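PDB 4CYB: putative DNA protection protein from Streptomyces coelicolor, which binds iron and probably oxidises it as a twelve-subunit ferritin-like cage of the Dps family. Local coordinates for residues J[27-32]-J[77-82]; J[22-27]-J[132-137]. One frame throughout, in Å; residues are numbered along the deposited sequence.

Contact 1. Residues J[27-32]-J[77-82]; sequences RLNKVL and ERVQTL. With FE (Fe (III) ion), chain B.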
ATOM      1  N   ARG J  27     -39.252   1.165  -9.278  1.00 21.03           N
ATOM      2  CA  ARG J  27     -38.381   0.948 -10.417  1.00 22.64           C
ATOM      3  C   ARG J  27     -37.012   0.367  -9.950  1.00 24.63           C
ATOM      4  O   ARG J  27     -36.458  -0.549 -10.592  1.00 23.80           O
ATOM      5  CB  ARG J  27     -38.140   2.207 -11.261  1.00 24.29           C
ATOM      6  CG  ARG J  27     -39.388   2.883 -11.810  1.00 28.33           C
ATOM      7  CD  ARG J  27     -40.311   1.953 -12.584  1.00 26.37           C
ATOM      8  NE  ARG J  27     -39.644   1.247 -13.651  1.00 26.10           N
ATOM      9  CZ  ARG J  27     -39.630   1.605 -14.938  1.00 28.91           C
ATOM     10  NH1 ARG J  27     -40.242   2.727 -15.369  1.00 30.33           N
ATOM     11  NH2 ARG J  27     -39.030   0.818 -15.805  1.00 27.52           N
ATOM     12  N   LEU J  28     -36.504   0.915  -8.840  1.00 22.26           N
ATOM     13  CA  LEU J  28     -35.168   0.459  -8.359  1.00 20.85           C
ATOM     14  C   LEU J  28     -35.243  -0.991  -7.950  1.00 21.78           C
ATOM     15  O   LEU J  28     -34.258  -1.737  -8.190  1.00 25.49           O
ATOM     16  CB  LEU J  28     -34.648   1.344  -7.211  1.00 20.78           C
ATOM     17  CG  LEU J  28     -34.167   2.731  -7.666  1.00 21.12           C
ATOM     18  CD1 LEU J  28     -33.966   3.709  -6.515  1.00 22.65           C
ATOM     19  CD2 LEU J  28     -32.922   2.662  -8.559  1.00 25.46           C
ATOM     20  N   ASN J  29     -36.344  -1.394  -7.305  1.00 20.89           N
ATOM     21  CA  ASN J  29     -36.453  -2.767  -6.855  1.00 22.52           C
ATOM     22  C   ASN J  29     -36.504  -3.762  -7.995  1.00 22.47           C
ATOM     23  O   ASN J  29     -36.053  -4.878  -7.857  1.00 21.02           O
ATOM     24  CB  ASN J  29     -37.577  -3.023  -5.843  1.00 22.99           C
ATOM     25  CG  ASN J  29     -37.119  -2.819  -4.408  1.00 26.28           C
ATOM     26  OD1 ASN J  29     -36.030  -3.269  -4.023  1.00 26.28           O
ATOM     27  ND2 ASN J  29     -37.955  -2.179  -3.605  1.00 22.52           N
ATOM     28  N   LYS J  30     -37.085  -3.374  -9.121  1.00 22.64           N
ATOM     29  CA  LYS J  30     -37.072  -4.280 -10.269  1.00 20.54           C
ATOM     30  C   LYS J  30     -35.657  -4.434 -10.812  1.00 21.25           C
ATOM     31  O   LYS J  30     -35.207  -5.570 -11.103  1.00 21.55           O
ATOM     32  CB  LYS J  30     -38.059  -3.784 -11.379  1.00 21.98           C
ATOM     33  CG  LYS J  30     -38.078  -4.679 -12.634  1.00 25.94           C
ATOM     34  CD  LYS J  30     -38.312  -6.152 -12.297  1.00 26.25           C
ATOM     35  CE  LYS J  30     -38.716  -6.918 -13.555  1.00 26.50           C
ATOM     36  NZ  LYS J  30     -37.799  -6.719 -14.692  1.00 25.01           N
ATOM     37  N   VAL J  31     -34.959  -3.327 -10.952  1.00 21.59           N
ATOM     38  CA  VAL J  31     -33.558  -3.365 -11.403  1.00 21.74           C
ATOM     39  C   VAL J  31     -32.759  -4.230 -10.424  1.00 19.91           C
ATOM     40  O   VAL J  31     -31.900  -5.016 -10.837  1.00 21.17           O
ATOM     41  CB  VAL J  31     -32.958  -1.950 -11.497  1.00 23.40           C
ATOM     42  CG1 VAL J  31     -31.441  -2.017 -11.740  1.00 24.54           C
ATOM     43  CG2 VAL J  31     -33.641  -1.203 -12.667  1.00 24.62           C
ATOM     44  N   LEU J  32     -33.002  -4.025  -9.143  1.00 20.66           N
ATOM     45  CA  LEU J  32     -32.265  -4.774  -8.067  1.00 22.25           C
ATOM     46  C   LEU J  32     -32.524  -6.270  -8.180  1.00 22.95           C
ATOM     47  O   LEU J  32     -31.572  -7.074  -8.141  1.00 21.59           O
ATOM     48  CB  LEU J  32     -32.711  -4.223  -6.717  1.00 22.70           C
ATOM     49  CG  LEU J  32     -31.943  -4.540  -5.457  1.00 28.20           C
ATOM     50  CD1 LEU J  32     -30.446  -4.300  -5.716  1.00 23.88           C
ATOM     51  CD2 LEU J  32     -32.514  -3.647  -4.363  1.00 25.15           C
ATOM     52  N   GLU J  77     -29.133   0.574  -1.207  1.00 19.03           N
ATOM     53  CA  GLU J  77     -28.995   1.743  -0.357  1.00 19.50           C
ATOM     54  C   GLU J  77     -29.786   2.961  -0.886  1.00 19.19           C
ATOM     55  O   GLU J  77     -30.313   3.728  -0.089  1.00 18.76           O
ATOM     56  CB  GLU J  77     -27.491   2.093  -0.162  1.00 18.83           C
ATOM     57  CG  GLU J  77     -26.913   1.078   0.886  1.00 22.29           C
ATOM     58  CD  GLU J  77     -25.449   1.385   1.271  1.00 24.92           C
ATOM     59  OE1 GLU J  77     -24.948   2.503   0.947  1.00 26.94           O
ATOM     60  OE2 GLU J  77     -24.855   0.526   1.975  1.00 27.04           O
ATOM     61  N   ARG J  78     -29.886   3.074  -2.207  1.00 18.83           N
ATOM     62  CA  ARG J  78     -30.731   4.160  -2.761  1.00 20.08           C
ATOM     63  C   ARG J  78     -32.219   3.977  -2.384  1.00 21.20           C
ATOM     64  O   ARG J  78     -32.902   4.958  -1.998  1.00 20.60           O
ATOM     65  CB  ARG J  78     -30.588   4.182  -4.271  1.00 21.63           C
ATOM     66  CG  ARG J  78     -31.412   5.288  -4.948  1.00 22.97           C
ATOM     67  CD  ARG J  78     -30.730   6.621  -4.735  1.00 27.11           C
ATOM     68  NE  ARG J  78     -31.521   7.797  -5.183  1.00 22.18           N
ATOM     69  CZ  ARG J  78     -31.191   9.039  -4.839  1.00 26.47           C
ATOM     70  NH1 ARG J  78     -30.078   9.255  -4.089  1.00 28.39           N
ATOM     71  NH2 ARG J  78     -31.954  10.078  -5.226  1.00 26.32           N
ATOM     72  N   VAL J  79     -32.731   2.746  -2.505  1.00 20.87           N
ATOM     73  CA  VAL J  79     -34.072   2.448  -2.013  1.00 21.18           C
ATOM     74  C   VAL J  79     -34.247   2.849  -0.571  1.00 22.90           C
ATOM     75  O   VAL J  79     -35.256   3.494  -0.224  1.00 20.25           O
ATOM     76  CB  VAL J  79     -34.421   0.968  -2.205  1.00 21.25           C
ATOM     77  CG1 VAL J  79     -35.764   0.638  -1.553  1.00 21.04           C
ATOM     78  CG2 VAL J  79     -34.414   0.598  -3.693  1.00 20.58           C
ATOM     79  N   GLN J  80     -33.289   2.462   0.299  1.00 19.00           N
ATOM     80  CA  GLN J  80     -33.420   2.841   1.707  1.00 19.53           C
ATOM     81  C   GLN J  80     -33.363   4.374   1.923  1.00 20.23           C
ATOM     82  O   GLN J  80     -34.096   4.928   2.758  1.00 19.04           O
ATOM     83  CB  GLN J  80     -32.301   2.148   2.547  1.00 19.06           C
ATOM     84  CG  GLN J  80     -32.358   0.621   2.426  1.00 21.11           C
ATOM     85  CD  GLN J  80     -33.713   0.061   2.839  1.00 24.04           C
ATOM     86  OE1 GLN J  80     -34.278  -0.703   2.101  1.00 25.56           O
ATOM     87  NE2 GLN J  80     -34.256   0.495   3.970  1.00 22.95           N
ATOM     88  N   THR J  81     -32.485   5.036   1.167  1.00 19.84           N
ATOM     89  CA  THR J  81     -32.332   6.466   1.231  1.00 20.65           C
ATOM     90  C   THR J  81     -33.665   7.171   0.865  1.00 23.67           C
ATOM     91  O   THR J  81     -33.952   8.268   1.378  1.00 21.37           O
ATOM     92  CB  THR J  81     -31.238   6.914   0.235  1.00 23.14           C
ATOM     93  OG1 THR J  81     -29.953   6.394   0.686  1.00 23.83           O
ATOM     94  CG2 THR J  81     -31.190   8.472   0.147  1.00 22.08           C
ATOM     95  N   LEU J  82     -34.449   6.552  -0.006  1.00 22.70           N
ATOM     96  CA  LEU J  82     -35.764   7.145  -0.391  1.00 22.06           C
ATOM     97  C   LEU J  82     -36.860   6.765   0.601  1.00 25.38           C
ATOM     98  O   LEU J  82     -38.030   7.132   0.390  1.00 24.36           O
ATOM     99  CB  LEU J  82     -36.127   6.658  -1.814  1.00 20.29           C
ATOM    100  CG  LEU J  82     -35.135   7.135  -2.881  1.00 25.59           C
ATOM    101  CD1 LEU J  82     -35.369   6.368  -4.171  1.00 26.44           C
ATOM    102  CD2 LEU J  82     -35.249   8.621  -3.190  1.00 26.42           C
TER
HETATM  103 FE    FE B1201     -23.142  -0.925   1.788  0.50 14.85          FE
HETATM  104  O   HOH W   1     -21.590  -2.692   1.472  1.00 23.42           O
HETATM  105  O   HOH W   2     -21.748  -0.131   3.471  1.00 33.10           O
HETATM  106  O   HOH W   3     -21.650   0.676   0.851  1.00 29.87           O

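Contact 2. Residues J[22-27]-J[132-137]; sequences LYSCQR and ARTQEY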
ATOM      1  N   LEU J  22     -41.940   6.676  -3.817  1.00 23.33           N
ATOM      2  CA  LEU J  22     -42.555   5.398  -4.020  1.00 26.00           C
ATOM      3  C   LEU J  22     -42.304   4.853  -5.419  1.00 24.11           C
ATOM      4  O   LEU J  22     -41.995   3.674  -5.603  1.00 24.56           O
ATOM      5  CB  LEU J  22     -44.070   5.578  -3.844  1.00 31.30           C
ATOM      6  CG  LEU J  22     -44.910   4.525  -3.138  1.00 39.64           C
ATOM      7  CD1 LEU J  22     -46.186   4.268  -3.952  1.00 36.60           C
ATOM      8  CD2 LEU J  22     -44.190   3.241  -2.816  1.00 35.97           C
ATOM      9  N   TYR J  23     -42.459   5.698  -6.422  1.00 23.39           N
ATOM     10  CA  TYR J  23     -42.236   5.272  -7.802  1.00 25.66           C
ATOM     11  C   TYR J  23     -40.750   4.879  -8.028  1.00 23.70           C
ATOM     12  O   TYR J  23     -40.440   3.844  -8.643  1.00 22.23           O
ATOM     13  CB  TYR J  23     -42.687   6.360  -8.795  1.00 24.23           C
ATOM     14  CG  TYR J  23     -42.496   5.917 -10.223  1.00 26.72           C
ATOM     15  CD1 TYR J  23     -43.458   5.083 -10.861  1.00 27.63           C
ATOM     16  CD2 TYR J  23     -41.391   6.320 -10.948  1.00 27.51           C
ATOM     17  CE1 TYR J  23     -43.286   4.676 -12.171  1.00 29.74           C
ATOM     18  CE2 TYR J  23     -41.198   5.891 -12.270  1.00 27.80           C
ATOM     19  CZ  TYR J  23     -42.170   5.072 -12.875  1.00 30.66           C
ATOM     20  OH  TYR J  23     -41.994   4.651 -14.178  1.00 29.87           O
ATOM     21  N   SER J  24     -39.831   5.689  -7.524  1.00 24.67           N
ATOM     22  CA  SER J  24     -38.383   5.378  -7.743  1.00 23.55           C
ATOM     23  C   SER J  24     -38.078   4.045  -7.059  1.00 22.67           C
ATOM     24  O   SER J  24     -37.362   3.201  -7.655  1.00 23.95           O
ATOM     25  CB  SER J  24     -37.493   6.506  -7.207  1.00 21.30           C
ATOM     26  OG  SER J  24     -37.475   7.611  -8.072  1.00 25.60           O
ATOM     27  N   CYS J  25     -38.611   3.829  -5.852  1.00 22.60           N
ATOM     28  CA  CYS J  25     -38.375   2.550  -5.171  1.00 22.33           C
ATOM     29  C   CYS J  25     -38.921   1.323  -5.927  1.00 24.54           C
ATOM     30  O   CYS J  25     -38.259   0.306  -5.979  1.00 22.35           O
ATOM     31  CB  CYS J  25     -38.873   2.507  -3.736  1.00 24.40           C
ATOM     32  SG  CYS J  25     -37.945   3.625  -2.648  1.00 26.04           S
ATOM     33  N   GLN J  26     -40.124   1.443  -6.540  1.00 23.20           N
ATOM     34  CA  GLN J  26     -40.614   0.343  -7.389  1.00 22.84           C
ATOM     35  C   GLN J  26     -39.695   0.114  -8.570  1.00 23.39           C
ATOM     36  O   GLN J  26     -39.389  -1.054  -8.845  1.00 26.41           O
ATOM     37  CB  GLN J  26     -42.013   0.673  -7.958  1.00 26.40           C
ATOM     38  CG  GLN J  26     -43.067   0.788  -6.895  1.00 34.34           C
ATOM     39  CD  GLN J  26     -44.360   1.481  -7.404  1.00 42.69           C
ATOM     40  OE1 GLN J  26     -45.309   1.639  -6.640  1.00 46.09           O
ATOM     41  NE2 GLN J  26     -44.390   1.870  -8.686  1.00 47.66           N
ATOM     42  N   ARG J  27     -39.252   1.165  -9.278  1.00 21.03           N
ATOM     43  CA  ARG J  27     -38.381   0.948 -10.417  1.00 22.64           C
ATOM     44  C   ARG J  27     -37.012   0.367  -9.950  1.00 24.63           C
ATOM     45  O   ARG J  27     -36.458  -0.549 -10.592  1.00 23.80           O
ATOM     46  CB  ARG J  27     -38.140   2.207 -11.261  1.00 24.29           C
ATOM     47  CG  ARG J  27     -39.388   2.883 -11.810  1.00 28.33           C
ATOM     48  CD  ARG J  27     -40.311   1.953 -12.584  1.00 26.37           C
ATOM     49  NE  ARG J  27     -39.644   1.247 -13.651  1.00 26.10           N
ATOM     50  CZ  ARG J  27     -39.630   1.605 -14.938  1.00 28.91           C
ATOM     51  NH1 ARG J  27     -40.242   2.727 -15.369  1.00 30.33           N
ATOM     52  NH2 ARG J  27     -39.030   0.818 -15.805  1.00 27.52           N
ATOM     53  N   ALA J 132     -35.581   7.667 -17.679  1.00 26.29           N
ATOM     54  CA  ALA J 132     -36.461   8.729 -18.216  1.00 25.80           C
ATOM     55  C   ALA J 132     -37.600   9.060 -17.234  1.00 26.28           C
ATOM     56  O   ALA J 132     -37.887  10.235 -16.980  1.00 29.55           O
ATOM     57  CB  ALA J 132     -37.029   8.310 -19.561  1.00 26.28           C
ATOM     58  N   ARG J 133     -38.279   8.047 -16.697  1.00 26.16           N
ATOM     59  CA  ARG J 133     -39.456   8.276 -15.843  1.00 27.38           C
ATOM     60  C   ARG J 133     -39.111   8.848 -14.494  1.00 30.90           C
ATOM     61  O   ARG J 133     -39.779   9.752 -14.026  1.00 28.61           O
ATOM     62  CB  ARG J 133     -40.268   7.005 -15.635  1.00 28.89           C
ATOM     63  CG  ARG J 133     -40.787   6.323 -16.878  1.00 36.12           C
ATOM     64  CD  ARG J 133     -42.017   7.060 -17.402  1.00 41.27           C
ATOM     65  NE  ARG J 133     -41.632   8.142 -18.318  1.00 48.33           N
ATOM     66  CZ  ARG J 133     -41.093   7.966 -19.533  1.00 51.82           C
ATOM     67  NH1 ARG J 133     -40.854   6.749 -20.000  1.00 57.64           N
ATOM     68  NH2 ARG J 133     -40.778   9.013 -20.290  1.00 52.27           N
ATOM     69  N   THR J 134     -38.053   8.339 -13.848  1.00 26.57           N
ATOM     70  CA  THR J 134     -37.625   8.944 -12.557  1.00 25.90           C
ATOM     71  C   THR J 134     -37.151  10.380 -12.759  1.00 26.68           C
ATOM     72  O   THR J 134     -37.397  11.226 -11.920  1.00 29.29           O
ATOM     73  CB  THR J 134     -36.537   8.093 -11.823  1.00 24.30           C
ATOM     74  OG1 THR J 134     -35.396   7.976 -12.667  1.00 26.35           O
ATOM     75  CG2 THR J 134     -37.077   6.733 -11.538  1.00 25.01           C
ATOM     76  N   GLN J 135     -36.501  10.668 -13.880  1.00 26.89           N
ATOM     77  CA  GLN J 135     -36.120  12.047 -14.163  1.00 29.53           C
ATOM     78  C   GLN J 135     -37.367  12.964 -14.303  1.00 31.99           C
ATOM     79  O   GLN J 135     -37.413  14.076 -13.762  1.00 28.12           O
ATOM     80  CB  GLN J 135     -35.273  12.128 -15.430  1.00 27.26           C
ATOM     81  CG  GLN J 135     -34.746  13.528 -15.782  1.00 33.36           C
ATOM     82  CD  GLN J 135     -33.855  14.076 -14.662  1.00 41.64           C
ATOM     83  OE1 GLN J 135     -32.766  13.547 -14.408  1.00 37.52           O
ATOM     84  NE2 GLN J 135     -34.353  15.085 -13.935  1.00 41.02           N
ATOM     85  N   GLU J 136     -38.384  12.488 -15.013  1.00 34.05           N
ATOM     86  CA  GLU J 136     -39.625  13.272 -15.148  1.00 35.97           C
ATOM     87  C   GLU J 136     -40.270  13.583 -13.811  1.00 33.06           C
ATOM     88  O   GLU J 136     -40.854  14.649 -13.657  1.00 31.87           O
ATOM     89  CB  GLU J 136     -40.669  12.500 -15.945  1.00 41.14           C
ATOM     90  CG  GLU J 136     -40.538  12.612 -17.427  1.00 43.68           C
ATOM     91  CD  GLU J 136     -41.289  11.463 -18.100  1.00 56.22           C
ATOM     92  OE1 GLU J 136     -42.316  10.987 -17.540  1.00 47.33           O
ATOM     93  OE2 GLU J 136     -40.822  11.010 -19.176  1.00 64.52           O
ATOM     94  N   TYR J 137     -40.227  12.636 -12.867  1.00 31.23           N
ATOM     95  CA  TYR J 137     -40.755  12.871 -11.524  1.00 31.58           C
ATOM     96  C   TYR J 137     -39.860  13.738 -10.644  1.00 31.77           C
ATOM     97  O   TYR J 137     -40.242  14.011  -9.527  1.00 34.35           O
ATOM     98  CB  TYR J 137     -40.914  11.570 -10.755  1.00 34.60           C
ATOM     99  CG  TYR J 137     -42.227  10.847 -10.735  1.00 43.87           C
ATOM    100  CD1 TYR J 137     -43.274  11.227  -9.830  1.00 53.25           C
ATOM    101  CD2 TYR J 137     -42.417   9.711 -11.541  1.00 46.11           C
ATOM    102  CE1 TYR J 137     -44.491  10.525  -9.772  1.00 49.84           C
ATOM    103  CE2 TYR J 137     -43.622   8.995 -11.489  1.00 52.12           C
ATOM    104  CZ  TYR J 137     -44.650   9.406 -10.616  1.00 53.45           C
ATOM    105  OH  TYR J 137     -45.821   8.678 -10.615  1.00 50.77           O
TER

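Contact 1. Residues J[27-32]-J[77-82]
The torsions of Leu28 and Arg78 bring a methyl group against an alkyl chain. Leu28 turns CG back beside its own backbone nitrogen (chi1 -74°), which carries the CD1 methyl to the facing helix. Arg78 sends CG away from its backbone nitrogen (chi1 -179°) and bends at chi2. CD1 of Leu28 lies 3.4 Å from CG of Arg78, so it meets the aliphatic root of the arginine and not the charged end. The same CD1 methyl also touches Leu82, with CD1 of the two leucines 3.8 Å apart and the side chains crossing at about a right angle. Closer to the backbone, CB of Leu28 rests on CG2 of Val79 at 3.6 Å. Leu28 and Val79 are also the nearest pair of alpha carbons. Asn29 adds a looser contact, its ND2 lying 4.1 Å from CG1 of Val79. The amide of Asn29 is hydrogen-bonded at both ends, ND2 to Val85 O and OD1 to Val87 N. The guanidinium of Arg78 makes salt bridges to Asp139 and to Glu155 of a second subunit, so one side chain serves both the helix packing and the subunit interface. At the end of helix 54-81, the carbonyl oxygen of Glu77 takes two donors from opposite faces of its plane, the backbone N and OG1 of Thr81. The carboxylate of Glu77 takes no part in the packing against 27-32. Its OE2 binds the iron(III) ion at 2.3 Å, together with three waters, Asp73 and His46 of a third subunit. The segments run antiparallel, with axes 10.0 Å apart and 162° between their directions. This is the packing of neighbouring helices in a ferritin-like four-helix bundle, beside the inter-subunit iron site characteristic of Dps proteins.

Contact 2. Residues J[22-27]-J[132-137]
Tyr23 and Tyr137 stack where helix 18-48 meets helix 109-136 in the ferritin-like four-helix bundle. The two segments run antiparallel, with axes 10.1 Å apart and 167° between their directions. Aromatic contact leads. The rings form an offset stack, with centroids 4.8 Å apart and planes inclined by 27°. CE2 of Tyr137 lies over one face of the Tyr23 ring, toward its rim, and comes within 3.5 Å of Tyr23 CG. In return, CB of Tyr23 sits over the Tyr137 face in a CH-pi contact. Tyr23 reaches this place because its ring swings away from its backbone nitrogen (chi1 -178°). Tyr137 is exposed, so the stack lies near the outside of the bundle.

Van der Waals contacts of the hydroxyls with alkyl groups come next. The chain of Arg133 passes the hydroxyl end of Tyr23, whose OH is 3.3 Å from Arg133 CB. Deeper in, the CG2 methyl of Thr134 approaches Ser24 OG to 3.6 Å. Both hydroxyls are hydrogen-bonded to other groups, Ser24 OG to Asp139 and Thr134 OG1 to the carbonyl of Ala130.

Polar bonds run along each helix. Arg133 folds back through bends at chi2 and chi3, and its NE donates to Glu136 OE1 at 3.0 Å in a nearly straight bond, met from above the carboxylate plane. The placing of the other carboxylate oxygen is doubtful. The side chains of Arg27 and Arg133 run alongside each other, their charged groups not touching. Asp129 pairs with Arg27, and more weakly with Arg133, which probably offsets their like charges. Within helix 18-48, Arg27 NH1, the atom paired with Asp129, also gives the Tyr23 hydroxyl a hydrogen bond of 2.9 Å, with the tyrosine oxygen close to the guanidinium plane.

From the N terminus, helix 18-48 is the first helix and supplies one side of both contacts. Segment 22-27 pairs with 132-137, far along the chain, and contact 2 closes this long loop. The overlapping segment 27-32 meets 77-82 sooner, so the loop of contact 1 is nested within that of contact 2. Arg27 belongs to both. Contact 1 ties helix 18-48 to helix 54-81, and contact 2 ties it to helix 109-136. Their centres are about 10 Å apart. They meet directly where Leu82 packs on Ser24 and Cys25. Thr142 of helix 140-164 touches Leu28, Leu82, Ser24 and Thr134, bringing the fourth long helix to both contacts.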